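Local atomic coordinates of HP1028 (Helicobacter pylori, PDB entry 4INN), a protein that probably binds and carries small hydrophobic molecules in the cavity of its beta-barrel, as lipocalins do. Residues F56-I67 / K166-I177. The protein carries 1 engineered substitution. Sequence-based numbering, arbitrary orientation.
Sequences FEHNGKFYAYGI and KRFNLDEVLKTI
Helix 170-174, through V173, lies across the hairpin of strands 56-58 and 61-67 that carries F56 and Y65, its axis passing 11.1 Å from that of strand 56-58 at 70° between their N-to-C directions. A type I' turn from H58 to K61 links the strands. The F56 ring is caught between its own sheet and the helix: L170 CD2 lies over one face, 4.2 Å from the ring centroid, Y63 CB covers the opposite face, and L174 CD2 meets the edge at F56 CE1 (3.6 Å). The same leucine methyl serves a second ring: with CG anti to the backbone N (chi1 166°), the H58 imidazole presents a face to it. V173 divides its branches: CG2 stands over the centre of the Y65 ring in a CH-pi contact, whereas CG1 packs against Y65 CD2 at 3.7 Å. Y65 CE1 touches F168 CD1 at 3.5 Å, the two ring planes inclined at 71°. The Y65 hydroxyl donates to a water 3.1 Å from OH, and that water donates in turn to F168 O. Beyond, I67 CG2 rests on K166 O, and R167 NH1 forms a salt bridge with E54, earlier on the strand that carries F56; E54 also makes a weak hydrogen bond with Y65 OH. Largely apolar, the contact joins the C-terminal helix to the outer side of the antiparallel barrel, recalling the helix packed there in the lipocalin fold.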
loop_
_atom_site.group_PDB
_atom_site.type_symbol
_atom_site.label_atom_id
_atom_site.label_comp_id
_atom_site.label_asym_id
_atom_site.label_seq_id
_atom_site.Cartn_x
_atom_site.Cartn_y
_atom_site.Cartn_z
ATOM N N PHE A 56 -2.413 1.532 -7.727
ATOM C CA PHE A 56 -2.895 2.113 -8.994
ATOM C C PHE A 56 -1.894 3.128 -9.558
ATOM O O PHE A 56 -1.052 3.598 -8.797
ATOM C CB PHE A 56 -4.284 2.756 -8.800
ATOM C CG PHE A 56 -4.301 3.963 -7.875
ATOM C CD1 PHE A 56 -4.331 5.236 -8.379
ATOM C CD2 PHE A 56 -4.334 3.809 -6.498
ATOM C CE1 PHE A 56 -4.368 6.344 -7.519
ATOM C CE2 PHE A 56 -4.360 4.908 -5.633
ATOM C CZ PHE A 56 -4.394 6.180 -6.147
ATOM N N GLU A 57 -1.934 3.427 -10.871
ATOM C CA GLU A 57 -1.059 4.502 -11.431
ATOM C C GLU A 57 -1.800 5.796 -11.639
ATOM O O GLU A 57 -2.988 5.811 -11.852
ATOM C CB GLU A 57 -0.291 4.106 -12.725
ATOM C CG GLU A 57 -1.000 4.239 -14.076
ATOM C CD GLU A 57 -1.292 5.678 -14.601
ATOM O OE1 GLU A 57 -0.377 6.544 -14.739
ATOM O OE2 GLU A 57 -2.488 5.940 -14.940
ATOM N N HIS A 58 -1.073 6.891 -11.587
ATOM C CA HIS A 58 -1.639 8.190 -11.887
ATOM C C HIS A 58 -0.503 9.132 -12.242
ATOM O O HIS A 58 0.473 9.225 -11.505
ATOM C CB HIS A 58 -2.414 8.704 -10.678
ATOM C CG HIS A 58 -2.767 10.159 -10.750
ATOM N ND1 HIS A 58 -3.861 10.628 -11.452
ATOM C CD2 HIS A 58 -2.181 11.245 -10.191
ATOM C CE1 HIS A 58 -3.915 11.946 -11.344
ATOM N NE2 HIS A 58 -2.913 12.342 -10.579
ATOM N N ASN A 59 -0.634 9.814 -13.377
ATOM C CA ASN A 59 0.394 10.709 -13.893
ATOM C C ASN A 59 1.742 10.008 -13.974
ATOM O O ASN A 59 2.789 10.597 -13.679
ATOM C CB ASN A 59 0.459 11.993 -13.066
ATOM C CG ASN A 59 -0.832 12.816 -13.155
ATOM O OD1 ASN A 59 -1.127 13.658 -12.297
ATOM N ND2 ASN A 59 -1.608 12.573 -14.199
ATOM N N GLY A 60 1.679 8.727 -14.365
ATOM C CA GLY A 60 2.859 7.884 -14.558
ATOM C C GLY A 60 3.532 7.237 -13.352
ATOM O O GLY A 60 4.487 6.470 -13.523
ATOM N N LYS A 61 3.087 7.557 -12.135
ATOM C CA LYS A 61 3.666 6.960 -10.932
ATOM C C LYS A 61 2.617 6.101 -10.254
ATOM O O LYS A 61 1.413 6.257 -10.511
ATOM C CB LYS A 61 4.157 8.020 -9.949
ATOM C CG LYS A 61 5.032 9.131 -10.512
ATOM C CD LYS A 61 5.350 10.132 -9.415
ATOM C CE LYS A 61 5.876 11.453 -9.946
ATOM N NZ LYS A 61 7.347 11.404 -10.152
ATOM N N PHE A 62 3.081 5.220 -9.367
ATOM C CA PHE A 62 2.212 4.256 -8.682
ATOM C C PHE A 62 1.976 4.627 -7.242
ATOM O O PHE A 62 2.857 5.187 -6.586
ATOM C CB PHE A 62 2.776 2.850 -8.841
ATOM C CG PHE A 62 2.849 2.449 -10.278
ATOM C CD1 PHE A 62 1.769 1.817 -10.895
ATOM C CD2 PHE A 62 3.944 2.844 -11.077
ATOM C CE1 PHE A 62 1.835 1.501 -12.239
ATOM C CE2 PHE A 62 3.980 2.539 -12.431
ATOM C CZ PHE A 62 2.934 1.872 -13.010
ATOM N N TYR A 63 0.756 4.337 -6.793
ATOM C CA TYR A 63 0.284 4.711 -5.483
ATOM C C TYR A 63 -0.441 3.504 -4.889
ATOM O O TYR A 63 -0.769 2.597 -5.622
ATOM C CB TYR A 63 -0.716 5.868 -5.606
ATOM C CG TYR A 63 -0.183 7.128 -6.212
ATOM C CD1 TYR A 63 0.193 8.196 -5.414
ATOM C CD2 TYR A 63 -0.058 7.259 -7.597
ATOM C CE1 TYR A 63 0.698 9.356 -5.960
ATOM C CE2 TYR A 63 0.441 8.411 -8.158
ATOM C CZ TYR A 63 0.812 9.449 -7.335
ATOM O OH TYR A 63 1.314 10.583 -7.900
ATOM N N ALA A 64 -0.728 3.516 -3.584
ATOM C CA ALA A 64 -1.589 2.503 -2.980
ATOM C C ALA A 64 -2.464 3.046 -1.842
ATOM O O ALA A 64 -2.055 3.979 -1.122
ATOM C CB ALA A 64 -0.751 1.341 -2.467
ATOM N N TYR A 65 -3.649 2.439 -1.675
ATOM C CA TYR A 65 -4.547 2.760 -0.550
ATOM C C TYR A 65 -5.029 1.455 0.091
ATOM O O TYR A 65 -4.891 0.394 -0.500
ATOM C CB TYR A 65 -5.737 3.617 -1.011
ATOM C CG TYR A 65 -6.759 2.849 -1.832
ATOM C CD1 TYR A 65 -7.781 2.150 -1.218
ATOM C CD2 TYR A 65 -6.695 2.826 -3.211
ATOM C CE1 TYR A 65 -8.712 1.448 -1.949
ATOM C CE2 TYR A 65 -7.629 2.103 -3.956
ATOM C CZ TYR A 65 -8.621 1.404 -3.318
ATOM O OH TYR A 65 -9.526 0.679 -4.046
ATOM N N GLY A 66 -5.558 1.515 1.309
ATOM C CA GLY A 66 -5.956 0.300 2.033
ATOM C C GLY A 66 -7.436 0.026 1.839
ATOM O O GLY A 66 -8.229 0.942 1.813
ATOM N N ILE A 67 -7.812 -1.234 1.695
ATOM C CA ILE A 67 -9.197 -1.584 1.474
ATOM C C ILE A 67 -9.823 -2.024 2.797
ATOM O O ILE A 67 -10.756 -1.404 3.280
ATOM C CB ILE A 67 -9.294 -2.679 0.391
ATOM C CG1 ILE A 67 -8.966 -2.072 -0.972
ATOM C CG2 ILE A 67 -10.669 -3.351 0.391
ATOM C CD1 ILE A 67 -8.768 -3.111 -2.033
ATOM N N LYS A 166 -14.232 -4.447 -1.540
ATOM C CA LYS A 166 -14.658 -3.196 -2.124
ATOM C C LYS A 166 -13.517 -2.436 -2.812
ATOM O O LYS A 166 -12.520 -2.068 -2.182
ATOM C CB LYS A 166 -15.204 -2.317 -1.032
ATOM C CG LYS A 166 -15.913 -1.088 -1.562
ATOM C CD LYS A 166 -15.591 0.128 -0.753
ATOM C CE LYS A 166 -16.828 0.779 -0.229
ATOM N NZ LYS A 166 -17.086 2.064 -0.879
ATOM N N ARG A 167 -13.685 -2.200 -4.107
ATOM C CA ARG A 167 -12.802 -1.340 -4.883
ATOM C C ARG A 167 -13.382 0.089 -4.869
ATOM O O ARG A 167 -14.438 0.360 -5.425
ATOM C CB ARG A 167 -12.616 -1.881 -6.313
ATOM C CG ARG A 167 -11.707 -3.119 -6.420
ATOM C CD ARG A 167 -10.590 -2.924 -7.440
ATOM N NE ARG A 167 -11.094 -3.079 -8.803
ATOM C CZ ARG A 167 -10.625 -2.444 -9.890
ATOM N NH1 ARG A 167 -9.611 -1.586 -9.799
ATOM N NH2 ARG A 167 -11.186 -2.670 -11.088
ATOM N N PHE A 168 -12.650 0.985 -4.207
ATOM C CA PHE A 168 -13.036 2.381 -3.983
ATOM C C PHE A 168 -12.863 3.157 -5.260
ATOM O O PHE A 168 -11.966 2.873 -6.027
ATOM C CB PHE A 168 -12.136 3.015 -2.895
ATOM C CG PHE A 168 -12.410 2.522 -1.501
ATOM C CD1 PHE A 168 -12.119 1.235 -1.133
ATOM C CD2 PHE A 168 -12.937 3.378 -0.535
ATOM C CE1 PHE A 168 -12.365 0.795 0.184
ATOM C CE2 PHE A 168 -13.197 2.951 0.765
ATOM C CZ PHE A 168 -12.918 1.658 1.129
ATOM N N ASN A 169 -13.674 4.173 -5.496
ATOM C CA ASN A 169 -13.398 4.947 -6.698
ATOM C C ASN A 169 -12.169 5.835 -6.505
ATOM O O ASN A 169 -11.862 6.326 -5.395
ATOM C CB ASN A 169 -14.620 5.694 -7.258
ATOM C CG ASN A 169 -14.644 7.126 -6.884
ATOM O OD1 ASN A 169 -14.442 7.443 -5.736
ATOM N ND2 ASN A 169 -14.952 7.986 -7.819
ATOM N N LEU A 170 -11.462 5.998 -7.606
ATOM C CA LEU A 170 -10.082 6.420 -7.573
ATOM C C LEU A 170 -9.916 7.890 -7.660
ATOM O O LEU A 170 -8.935 8.399 -7.167
ATOM C CB LEU A 170 -9.300 5.740 -8.683
ATOM C CG LEU A 170 -9.149 4.237 -8.430
ATOM C CD1 LEU A 170 -8.452 3.616 -9.625
ATOM C CD2 LEU A 170 -8.390 3.929 -7.150
ATOM N N ASP A 171 -10.872 8.591 -8.255
ATOM C CA ASP A 171 -10.866 10.058 -8.217
ATOM C C ASP A 171 -10.977 10.531 -6.771
ATOM O O ASP A 171 -10.277 11.423 -6.342
ATOM C CB ASP A 171 -12.009 10.637 -9.061
ATOM C CG ASP A 171 -11.747 10.531 -10.578
ATOM O OD1 ASP A 171 -10.825 9.776 -11.042
ATOM O OD2 ASP A 171 -12.487 11.227 -11.317
ATOM N N GLU A 172 -11.863 9.907 -6.018
ATOM C CA GLU A 172 -12.098 10.278 -4.638
ATOM C C GLU A 172 -10.881 9.925 -3.795
ATOM O O GLU A 172 -10.446 10.718 -2.971
ATOM C CB GLU A 172 -13.324 9.528 -4.169
ATOM C CG GLU A 172 -14.009 10.022 -2.920
ATOM C CD GLU A 172 -15.240 9.159 -2.571
ATOM O OE1 GLU A 172 -15.427 8.875 -1.354
ATOM O OE2 GLU A 172 -15.992 8.747 -3.498
ATOM N N VAL A 173 -10.319 8.741 -4.032
ATOM C CA VAL A 173 -9.069 8.298 -3.390
ATOM C C VAL A 173 -7.901 9.220 -3.713
ATOM O O VAL A 173 -7.082 9.502 -2.856
ATOM C CB VAL A 173 -8.692 6.855 -3.819
ATOM C CG1 VAL A 173 -7.291 6.483 -3.360
ATOM C CG2 VAL A 173 -9.680 5.860 -3.266
ATOM N N LEU A 174 -7.797 9.677 -4.947
ATOM C CA LEU A 174 -6.791 10.709 -5.303
ATOM C C LEU A 174 -6.877 12.041 -4.527
ATOM O O LEU A 174 -5.848 12.591 -4.182
ATOM C CB LEU A 174 -6.853 11.012 -6.792
ATOM C CG LEU A 174 -6.265 9.921 -7.674
ATOM C CD1 LEU A 174 -6.753 10.086 -9.120
ATOM C CD2 LEU A 174 -4.741 9.936 -7.543
ATOM N N LYS A 175 -8.080 12.551 -4.252
ATOM C CA LYS A 175 -8.235 13.805 -3.475
ATOM C C LYS A 175 -7.614 13.671 -2.088
ATOM O O LYS A 175 -7.347 14.636 -1.391
ATOM C CB LYS A 175 -9.706 14.212 -3.329
ATOM C CG LYS A 175 -10.419 14.579 -4.630
ATOM C CD LYS A 175 -11.782 15.234 -4.367
ATOM C CE LYS A 175 -12.933 14.587 -5.148
ATOM N NZ LYS A 175 -12.716 14.605 -6.632
ATOM N N THR A 176 -7.360 12.435 -1.722
ATOM C CA THR A 176 -6.844 12.038 -0.424
ATOM C C THR A 176 -5.323 12.275 -0.273
ATOM O O THR A 176 -4.779 12.128 0.817
ATOM C CB THR A 176 -7.254 10.556 -0.248
ATOM O OG1 THR A 176 -8.244 10.427 0.780
ATOM C CG2 THR A 176 -6.093 9.667 -0.020
ATOM N N ILE A 177 -4.639 12.627 -1.359
ATOM C CA ILE A 177 -3.247 13.070 -1.284
ATOM C C ILE A 177 -3.270 14.552 -0.877
ATOM O O ILE A 177 -3.474 15.447 -1.712
ATOM C CB ILE A 177 -2.496 12.936 -2.633
ATOM C CG1 ILE A 177 -2.600 11.513 -3.202
ATOM C CG2 ILE A 177 -1.033 13.311 -2.445
ATOM C CD1 ILE A 177 -2.506 11.452 -4.713
HETATM O O HOH W 1 -10.548 0.752 -6.947
#